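Side-chain contacts in HTH-type dhaKLM operon transcriptional activator DhaS (Lactococcus lactis, PDB 2IU5), which activates transcription of the dhaKLM operon together with DhaQ and dihydroxyacetone, binding an inverted repeat at the promoter as a TetR-family homodimer: residues S37-T42 against Q48-Y53; K10-Q15 against L61-E66; C146-A151 against L179-I184. The protein carries 1 engineered substitution. One frame throughout, in Å; residues are numbered along the deposited sequence.

Interaction 1. Residues S37-T42 against Q48-Y53; sequences SDIMQT and QTFYNY
Met40 reaches from helix 36-43 to the edge of the Phe50 ring, and this Met-aromatic contact lies inside the helix-turn-helix of a TetR-type DNA-binding domain. The segment 37-42 belongs to the first helix of the motif. The segment 48-53 has helical backbone angles over most of its length and comes where such motifs carry the recognition helix; both segments fall within the predicted DNA-binding helix-turn-helix, residues 35-54.

Both residues point their side chains at the opposing segment, and the two groups run at a slant to each other. A chi1 of 179° sets the Phe50 ring opposite its backbone nitrogen and out toward helix 36-43. Met40 answers with a chain that is folded at chi2 and chi3, so that the sulfur, and not the methyl, meets the aromatic group. SD lies 5.1 Å from the centroid of the Phe50 ring and 81° off its normal, hence beside the rim, close to the ring plane, where the polarisable sulfur can face the slightly positive ring hydrogens. The same sulfur also packs on the root of the phenylalanine, with Met40 SD 3.8 Å from Phe50 CB.

Beyond the sulfur, the methyl bends over the backbone: Met40 CE is 3.7 Å from Phe50 N and 4.2 Å from Thr49 CB. A flexible, unbranched methionine suits this place because it can fit its end to both ring and main chain. Ile39, one residue earlier, is branched and shorter; it also lies against Phe22 of helix 13-28 and Leu60 of helix 57-73, joining the motif to the rest of the domain. Its contribution here is looser: Ile39 CD1 approaches Phe50 CE1 obliquely at 4.5 Å.

Interaction 2. Residues K10-Q15 against L61-E66; sequences KSIITQ and LSWIFE
In the TetR-type DNA-binding domain, the start of the first helix, 13-28, lies near helix 57-73, and the two segments 10-15 and 61-66 meet through one large side chain: the indole of Trp63 reaches across to Ile12 and Gln15. With chi1 at -173°, the side chain of Trp63 turns away from its own backbone nitrogen and carries the indole toward segment 10-15, six-membered ring foremost.

The two partners meet that ring in different ways. Gln15 lays its CB over one face in a CH-pi contact, 4.0 Å from the centroid of the Trp63 six-membered ring and only 22° off the normal. The approach is displaced toward the rim, and Gln15 CB comes within 3.7 Å of Trp63 CH2. It is therefore the aliphatic root of the glutamine that serves the aromatic face, while the chain, bent at chi2, carries its amide away toward Tyr53. Such a residue suits a boundary position, apolar near the backbone and polar at its end.

Ile12, at the N-cap position of helix 13-28, comes instead to the edge of the indole, near its plane, and its buried aliphatic side chain also touches Asn67 and Glu71 of helix 57-73. Elsewhere the tryptophan meets Ala19, which Ile64 also touches, and, edge-to-face, the ring of Phe54. At the indole rim, Ile12 CD1 lies 3.9 Å from Trp63 CZ2.

Interaction 3. Residues C146-A151 against L179-I184; sequences CRYNAA and LAQIKI
Asn149 and Gln181 meet amide to amide, each giving one N-H and receiving one, so that a pair of hydrogen bonds closes a ring between two helices, at a buried site. Gln181 NE2 donates to Asn149 OD1 at 2.9 Å, and Asn149 ND2 returns a bond to Gln181 OE1, also at 2.9 Å and straighter, with an angle of 169° at the hydrogen. The amide planes are twisted 41° apart, so the pair is not flat; ND2 sits well above the carbonyl plane of Gln181.

Both amide nitrogens also bond backward to their own helices, Asn149 ND2 to Ile145 O and Gln181 NE2 to Leu177 O. Asn149 OD1 accepts a further bond from Tyr148 OH of the second subunit, and by symmetry this chain's Tyr148 OH bonds to Asn149 OD1 of the second subunit. Amides suit this buried site because one group both donates and accepts. Gln181, extended beyond CG, has the length to bring its amide to that of the shorter Asn149.

The contact thus ties helix 139-163 to helix 171-183 in the helical C-terminal region, at the dimer interface, where Ala180 also packs on Ala180 of the second subunit, while Ile182 turns to helix 110-132.

Interactions 1 and 2 belong to one DNA-binding domain and touch each other: their centres are about 13 Å apart, and Tyr53 of the 48-53 segment packs on Thr14 and Gln15, with Tyr53 CE2 3.5 Å from Thr14 CG2. Along the chain interaction 1 is nested within the loop that interaction 2 closes, so the helix-turn-helix lies in the chain between the two helices that interaction 2 brings together. Interaction 3 lies on the opposite side of the chain's centre in the C-terminal region, centres about 43 Å from interaction 1 and about 31 Å from interaction 2. It takes part in pairing the subunits, as befits a homodimer that reads an inverted repeat.

Interaction 1. Residues S37-T42 against Q48-Y53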
loop_
_atom_site.group_PDB
_atom_site.type_symbol
_atom_site.label_atom_id
_atom_site.label_comp_id
_atom_site.label_asym_id
_atom_site.label_seq_id
_atom_site.Cartn_x
_atom_site.Cartn_y
_atom_site.Cartn_z
ATOM N N SER A 37 26.294 21.586 -14.066
ATOM C CA SER A 37 26.696 22.090 -15.374
ATOM C C SER A 37 25.797 21.530 -16.485
ATOM O O SER A 37 25.359 22.290 -17.349
ATOM C CB SER A 37 28.154 21.738 -15.617
ATOM O OG SER A 37 28.950 22.334 -14.603
ATOM N N ASP A 38 25.526 20.218 -16.465
ATOM C CA ASP A 38 24.689 19.595 -17.498
ATOM C C ASP A 38 23.281 20.198 -17.478
ATOM O O ASP A 38 22.718 20.534 -18.529
ATOM C CB ASP A 38 24.551 18.077 -17.294
ATOM C CG ASP A 38 25.837 17.315 -17.494
ATOM O OD1 ASP A 38 26.697 17.788 -18.280
ATOM O OD2 ASP A 38 25.991 16.228 -16.867
ATOM N N ILE A 39 22.719 20.336 -16.281
ATOM C CA ILE A 39 21.358 20.872 -16.137
ATOM C C ILE A 39 21.263 22.251 -16.756
ATOM O O ILE A 39 20.327 22.558 -17.500
ATOM C CB ILE A 39 20.943 20.916 -14.663
ATOM C CG1 ILE A 39 20.770 19.483 -14.167
ATOM C CG2 ILE A 39 19.598 21.647 -14.480
ATOM C CD1 ILE A 39 20.719 19.389 -12.620
ATOM N N MET A 40 22.241 23.093 -16.446
ATOM C CA MET A 40 22.193 24.479 -16.893
ATOM C C MET A 40 22.534 24.656 -18.371
ATOM O O MET A 40 21.987 25.538 -19.032
ATOM C CB MET A 40 23.040 25.388 -15.987
ATOM C CG MET A 40 22.564 25.334 -14.515
ATOM S SD MET A 40 20.833 25.797 -14.291
ATOM C CE MET A 40 20.940 27.570 -14.488
ATOM N N GLN A 41 23.424 23.827 -18.900
ATOM C CA GLN A 41 23.597 23.715 -20.350
ATOM C C GLN A 41 22.284 23.388 -21.047
ATOM O O GLN A 41 21.908 24.017 -22.044
ATOM C CB GLN A 41 24.634 22.645 -20.667
ATOM C CG GLN A 41 26.017 23.159 -20.371
ATOM C CD GLN A 41 27.064 22.081 -20.501
ATOM O OE1 GLN A 41 26.744 20.924 -20.780
ATOM N NE2 GLN A 41 28.320 22.456 -20.299
ATOM N N THR A 42 21.560 22.398 -20.524
ATOM C CA THR A 42 20.315 21.979 -21.144
ATOM C C THR A 42 19.251 23.083 -21.004
ATOM O O THR A 42 18.451 23.315 -21.919
ATOM C CB THR A 42 19.841 20.658 -20.515
ATOM O OG1 THR A 42 20.786 19.641 -20.852
ATOM C CG2 THR A 42 18.499 20.211 -21.060
ATOM N N GLN A 48 25.896 29.754 -12.944
ATOM C CA GLN A 48 25.863 30.302 -11.596
ATOM C C GLN A 48 24.431 30.614 -11.132
ATOM O O GLN A 48 24.135 30.632 -9.935
ATOM C CB GLN A 48 26.738 31.550 -11.530
ATOM C CG GLN A 48 26.960 32.075 -10.118
ATOM C CD GLN A 48 27.604 31.043 -9.204
ATOM O OE1 GLN A 48 28.500 30.299 -9.616
ATOM N NE2 GLN A 48 27.144 30.996 -7.951
ATOM N N THR A 49 23.533 30.859 -12.079
ATOM C CA THR A 49 22.147 31.201 -11.760
ATOM C C THR A 49 21.474 30.073 -10.973
ATOM O O THR A 49 20.578 30.329 -10.168
ATOM C CB THR A 49 21.354 31.533 -13.048
ATOM O OG1 THR A 49 21.937 32.688 -13.668
ATOM C CG2 THR A 49 19.909 31.830 -12.740
ATOM N N PHE A 50 21.896 28.837 -11.193
ATOM C CA PHE A 50 21.310 27.690 -10.481
ATOM C C PHE A 50 21.335 27.966 -8.995
ATOM O O PHE A 50 20.388 27.634 -8.279
ATOM C CB PHE A 50 22.139 26.446 -10.798
ATOM C CG PHE A 50 21.688 25.165 -10.120
ATOM C CD1 PHE A 50 20.792 24.312 -10.755
ATOM C CD2 PHE A 50 22.179 24.816 -8.862
ATOM C CE1 PHE A 50 20.376 23.126 -10.151
ATOM C CE2 PHE A 50 21.766 23.629 -8.257
ATOM C CZ PHE A 50 20.879 22.797 -8.888
ATOM N N TYR A 51 22.411 28.583 -8.521
ATOM C CA TYR A 51 22.632 28.760 -7.079
ATOM C C TYR A 51 21.845 29.895 -6.436
ATOM O O TYR A 51 21.868 30.103 -5.207
ATOM C CB TYR A 51 24.150 28.898 -6.866
ATOM C CG TYR A 51 24.778 27.599 -7.291
ATOM C CD1 TYR A 51 24.728 26.483 -6.457
ATOM C CD2 TYR A 51 25.409 27.482 -8.520
ATOM C CE1 TYR A 51 25.300 25.275 -6.851
ATOM C CE2 TYR A 51 25.983 26.278 -8.918
ATOM C CZ TYR A 51 25.923 25.188 -8.073
ATOM O OH TYR A 51 26.488 23.988 -8.450
ATOM N N ASN A 52 21.130 30.647 -7.262
ATOM C CA ASN A 52 20.162 31.578 -6.706
ATOM C C ASN A 52 18.982 30.790 -6.165
ATOM O O ASN A 52 18.176 31.348 -5.423
ATOM C CB ASN A 52 19.693 32.543 -7.784
ATOM C CG ASN A 52 20.698 33.652 -8.040
ATOM O OD1 ASN A 52 20.898 34.069 -9.176
ATOM N ND2 ASN A 52 21.333 34.129 -6.980
ATOM N N TYR A 53 18.882 29.512 -6.527
ATOM C CA TYR A 53 17.670 28.735 -6.265
ATOM C C TYR A 53 17.898 27.401 -5.554
ATOM O O TYR A 53 17.091 27.012 -4.715
ATOM C CB TYR A 53 16.902 28.487 -7.558
ATOM C CG TYR A 53 16.582 29.762 -8.296
ATOM C CD1 TYR A 53 15.590 30.620 -7.835
ATOM C CD2 TYR A 53 17.274 30.111 -9.451
ATOM C CE1 TYR A 53 15.298 31.798 -8.518
ATOM C CE2 TYR A 53 16.989 31.285 -10.138
ATOM C CZ TYR A 53 16.010 32.110 -9.669
ATOM O OH TYR A 53 15.741 33.274 -10.366
#

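Interaction 2. Residues K10-Q15 against L61-E66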
loop_
_atom_site.group_PDB
_atom_site.type_symbol
_atom_site.label_atom_id
_atom_site.label_comp_id
_atom_site.label_asym_id
_atom_site.label_seq_id
_atom_site.Cartn_x
_atom_site.Cartn_y
_atom_site.Cartn_z
ATOM N N LYS A 10 4.398 32.623 -12.446
ATOM C CA LYS A 10 5.148 33.875 -12.484
ATOM C C LYS A 10 6.267 34.031 -11.453
ATOM O O LYS A 10 7.268 34.685 -11.728
ATOM C CB LYS A 10 4.216 35.088 -12.449
ATOM C CG LYS A 10 3.354 35.173 -11.201
ATOM C CD LYS A 10 2.065 35.936 -11.500
ATOM C CE LYS A 10 1.909 37.128 -10.571
ATOM N NZ LYS A 10 1.584 36.691 -9.183
ATOM N N SER A 11 6.105 33.435 -10.275
ATOM C CA SER A 11 7.071 33.611 -9.205
ATOM C C SER A 11 8.135 32.521 -9.259
ATOM O O SER A 11 9.077 32.564 -8.480
ATOM C CB SER A 11 6.315 33.567 -7.855
ATOM O OG SER A 11 5.703 32.299 -7.607
ATOM N N ILE A 12 7.977 31.556 -10.166
ATOM C CA ILE A 12 8.912 30.430 -10.236
ATOM C C ILE A 12 9.408 30.093 -11.646
ATOM O O ILE A 12 9.704 28.943 -11.917
ATOM C CB ILE A 12 8.355 29.178 -9.523
ATOM C CG1 ILE A 12 6.972 28.831 -10.032
ATOM C CG2 ILE A 12 8.282 29.420 -8.016
ATOM C CD1 ILE A 12 6.513 27.437 -9.609
ATOM N N ILE A 13 9.494 31.098 -12.514
ATOM C CA ILE A 13 9.772 30.895 -13.933
ATOM C C ILE A 13 11.100 30.146 -14.093
ATOM O O ILE A 13 11.177 29.117 -14.771
ATOM C CB ILE A 13 9.834 32.254 -14.650
ATOM C CG1 ILE A 13 8.458 32.923 -14.667
ATOM C CG2 ILE A 13 10.451 32.110 -16.043
ATOM C CD1 ILE A 13 8.512 34.401 -15.070
ATOM N N THR A 14 12.151 30.658 -13.460
ATOM C CA THR A 14 13.473 30.082 -13.685
ATOM C C THR A 14 13.574 28.694 -13.078
ATOM O O THR A 14 14.136 27.789 -13.683
ATOM C CB THR A 14 14.591 30.988 -13.130
ATOM O OG1 THR A 14 14.521 32.271 -13.768
ATOM C CG2 THR A 14 15.961 30.371 -13.394
ATOM N N GLN A 15 13.027 28.526 -11.880
ATOM C CA GLN A 15 12.990 27.205 -11.261
ATOM C C GLN A 15 12.348 26.173 -12.168
ATOM O O GLN A 15 12.843 25.047 -12.276
ATOM C CB GLN A 15 12.274 27.223 -9.907
ATOM C CG GLN A 15 12.974 28.086 -8.860
ATOM C CD GLN A 15 12.465 29.520 -8.816
ATOM O OE1 GLN A 15 12.180 30.136 -9.841
ATOM N NE2 GLN A 15 12.348 30.067 -7.613
ATOM N N LEU A 61 15.625 18.012 -6.742
ATOM C CA LEU A 61 14.673 16.883 -6.702
ATOM C C LEU A 61 13.566 17.156 -5.701
ATOM O O LEU A 61 12.384 16.975 -6.020
ATOM C CB LEU A 61 15.384 15.574 -6.320
ATOM C CG LEU A 61 16.156 14.821 -7.401
ATOM C CD1 LEU A 61 16.763 13.616 -6.718
ATOM C CD2 LEU A 61 15.157 14.382 -8.495
ATOM N N SER A 62 13.930 17.587 -4.499
ATOM C CA SER A 62 12.946 17.852 -3.456
ATOM C C SER A 62 11.926 18.856 -3.979
ATOM O O SER A 62 10.707 18.707 -3.783
ATOM C CB SER A 62 13.651 18.404 -2.221
ATOM O OG SER A 62 14.377 17.364 -1.591
ATOM N N TRP A 63 12.421 19.887 -4.655
ATOM C CA TRP A 63 11.553 20.934 -5.176
ATOM C C TRP A 63 10.618 20.366 -6.239
ATOM O O TRP A 63 9.411 20.669 -6.256
ATOM C CB TRP A 63 12.378 22.129 -5.721
ATOM C CG TRP A 63 11.462 23.256 -6.092
ATOM C CD1 TRP A 63 10.951 24.185 -5.251
ATOM C CD2 TRP A 63 10.936 23.554 -7.390
ATOM N NE1 TRP A 63 10.142 25.056 -5.927
ATOM C CE2 TRP A 63 10.112 24.692 -7.246
ATOM C CE3 TRP A 63 11.074 22.981 -8.658
ATOM C CZ2 TRP A 63 9.435 25.273 -8.317
ATOM C CZ3 TRP A 63 10.398 23.557 -9.722
ATOM C CH2 TRP A 63 9.585 24.693 -9.542
ATOM N N ILE A 64 11.159 19.538 -7.128
ATOM C CA ILE A 64 10.342 18.929 -8.171
ATOM C C ILE A 64 9.209 18.114 -7.544
ATOM O O ILE A 64 8.061 18.209 -7.976
ATOM C CB ILE A 64 11.213 18.054 -9.068
ATOM C CG1 ILE A 64 11.996 18.955 -10.022
ATOM C CG2 ILE A 64 10.376 17.081 -9.878
ATOM C CD1 ILE A 64 13.198 18.215 -10.634
ATOM N N PHE A 65 9.531 17.321 -6.530
ATOM C CA PHE A 65 8.515 16.458 -5.917
ATOM C C PHE A 65 7.421 17.337 -5.307
ATOM O O PHE A 65 6.215 17.084 -5.477
ATOM C CB PHE A 65 9.154 15.619 -4.803
ATOM C CG PHE A 65 10.230 14.666 -5.265
ATOM C CD1 PHE A 65 10.267 14.177 -6.564
ATOM C CD2 PHE A 65 11.207 14.269 -4.371
ATOM C CE1 PHE A 65 11.281 13.296 -6.951
ATOM C CE2 PHE A 65 12.205 13.400 -4.755
ATOM C CZ PHE A 65 12.240 12.923 -6.031
ATOM N N GLU A 66 7.813 18.384 -4.592
ATOM C CA GLU A 66 6.815 19.201 -3.895
ATOM C C GLU A 66 5.968 19.976 -4.897
ATOM O O GLU A 66 4.742 20.055 -4.770
ATOM C CB GLU A 66 7.513 20.193 -2.985
ATOM C CG GLU A 66 8.145 19.577 -1.774
ATOM C CD GLU A 66 8.921 20.610 -0.972
ATOM O OE1 GLU A 66 9.330 21.666 -1.529
ATOM O OE2 GLU A 66 9.116 20.350 0.223
#

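Interaction 3. Residues C146-A151 against L179-I184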
loop_
_atom_site.group_PDB
_atom_site.type_symbol
_atom_site.label_atom_id
_atom_site.label_comp_id
_atom_site.label_asym_id
_atom_site.label_seq_id
_atom_site.Cartn_x
_atom_site.Cartn_y
_atom_site.Cartn_z
ATOM N N CYS A 146 -10.099 7.311 2.703
ATOM C CA CYS A 146 -8.914 7.942 2.129
ATOM C C CYS A 146 -7.667 7.077 2.275
ATOM O O CYS A 146 -6.915 6.891 1.318
ATOM C CB CYS A 146 -8.670 9.300 2.794
ATOM S SG CYS A 146 -9.941 10.520 2.337
ATOM N N ARG A 147 -7.440 6.549 3.473
ATOM C CA ARG A 147 -6.233 5.783 3.704
ATOM C C ARG A 147 -6.262 4.469 2.919
ATOM O O ARG A 147 -5.246 4.033 2.368
ATOM C CB ARG A 147 -6.035 5.540 5.181
ATOM C CG ARG A 147 -5.603 6.833 5.861
ATOM C CD ARG A 147 -5.284 6.544 7.319
ATOM N NE ARG A 147 -6.494 6.150 8.016
ATOM C CZ ARG A 147 -6.706 4.942 8.524
ATOM N NH1 ARG A 147 -5.772 4.009 8.407
ATOM N NH2 ARG A 147 -7.845 4.674 9.145
ATOM N N TYR A 148 -7.440 3.868 2.878
ATOM C CA TYR A 148 -7.615 2.597 2.156
ATOM C C TYR A 148 -7.282 2.779 0.687
ATOM O O TYR A 148 -6.444 2.061 0.129
ATOM C CB TYR A 148 -9.064 2.145 2.302
ATOM C CG TYR A 148 -9.455 0.763 1.772
ATOM C CD1 TYR A 148 -9.478 -0.338 2.617
ATOM C CD2 TYR A 148 -9.809 0.591 0.443
ATOM C CE1 TYR A 148 -9.840 -1.587 2.140
ATOM C CE2 TYR A 148 -10.177 -0.657 -0.064
ATOM C CZ TYR A 148 -10.188 -1.732 0.806
ATOM O OH TYR A 148 -10.547 -2.984 0.347
ATOM N N ASN A 149 -7.940 3.732 0.040
ATOM C CA ASN A 149 -7.701 3.969 -1.371
ATOM C C ASN A 149 -6.336 4.553 -1.712
ATOM O O ASN A 149 -5.758 4.194 -2.741
ATOM C CB ASN A 149 -8.872 4.759 -1.947
ATOM C CG ASN A 149 -10.104 3.901 -2.023
ATOM O OD1 ASN A 149 -10.208 3.082 -2.927
ATOM N ND2 ASN A 149 -11.028 4.068 -1.087
ATOM N N ALA A 150 -5.812 5.441 -0.874
ATOM C CA ALA A 150 -4.479 5.987 -1.124
ATOM C C ALA A 150 -3.476 4.829 -1.148
ATOM O O ALA A 150 -2.567 4.778 -2.005
ATOM C CB ALA A 150 -4.151 6.999 -0.041
ATOM N N ALA A 151 -3.631 3.891 -0.220
ATOM C CA ALA A 151 -2.685 2.773 -0.121
ATOM C C ALA A 151 -2.764 1.895 -1.358
ATOM O O ALA A 151 -1.730 1.459 -1.884
ATOM C CB ALA A 151 -2.939 1.939 1.144
ATOM N N LEU A 179 -15.662 5.848 -7.302
ATOM C CA LEU A 179 -17.050 6.329 -7.299
ATOM C C LEU A 179 -17.995 5.319 -6.642
ATOM O O LEU A 179 -18.944 5.712 -5.962
ATOM C CB LEU A 179 -17.520 6.623 -8.725
ATOM C CG LEU A 179 -16.897 7.866 -9.369
ATOM C CD1 LEU A 179 -17.162 7.880 -10.867
ATOM C CD2 LEU A 179 -17.465 9.121 -8.729
ATOM N N ALA A 180 -17.755 4.020 -6.837
ATOM C CA ALA A 180 -18.632 3.015 -6.250
ATOM C C ALA A 180 -18.607 3.089 -4.732
ATOM O O ALA A 180 -19.641 2.934 -4.070
ATOM C CB ALA A 180 -18.192 1.644 -6.697
ATOM N N GLN A 181 -17.414 3.325 -4.202
ATOM C CA GLN A 181 -17.221 3.358 -2.758
ATOM C C GLN A 181 -17.833 4.627 -2.201
ATOM O O GLN A 181 -18.495 4.598 -1.157
ATOM C CB GLN A 181 -15.730 3.371 -2.487
ATOM C CG GLN A 181 -15.097 2.023 -2.688
ATOM C CD GLN A 181 -13.626 2.132 -2.436
ATOM O OE1 GLN A 181 -13.209 2.238 -1.297
ATOM N NE2 GLN A 181 -12.835 2.116 -3.492
ATOM N N ILE A 182 -17.611 5.746 -2.897
ATOM C CA ILE A 182 -18.144 7.041 -2.443
ATOM C C ILE A 182 -19.672 6.970 -2.353
ATOM O O ILE A 182 -20.289 7.534 -1.443
ATOM C CB ILE A 182 -17.730 8.160 -3.422
ATOM C CG1 ILE A 182 -16.246 8.461 -3.270
ATOM C CG2 ILE A 182 -18.590 9.435 -3.267
ATOM C CD1 ILE A 182 -15.644 9.189 -4.466
ATOM N N LYS A 183 -20.276 6.273 -3.310
ATOM C CA LYS A 183 -21.732 6.281 -3.474
ATOM C C LYS A 183 -22.462 5.694 -2.271
ATOM O O LYS A 183 -23.568 6.135 -1.943
ATOM C CB LYS A 183 -22.140 5.564 -4.768
ATOM C CG LYS A 183 -23.629 5.708 -5.127
ATOM C CD LYS A 183 -23.793 6.843 -6.128
ATOM C CE LYS A 183 -24.838 6.523 -7.194
ATOM N NZ LYS A 183 -24.606 7.312 -8.450
ATOM N N ILE A 184 -21.869 4.708 -1.606
ATOM C CA ILE A 184 -22.605 4.078 -0.506
ATOM C C ILE A 184 -22.742 4.987 0.707
ATOM O O ILE A 184 -23.513 4.696 1.637
ATOM C CB ILE A 184 -21.985 2.750 -0.096
ATOM C CG1 ILE A 184 -20.656 2.999 0.621
ATOM C CG2 ILE A 184 -21.843 1.869 -1.312
ATOM C CD1 ILE A 184 -20.068 1.767 1.287
#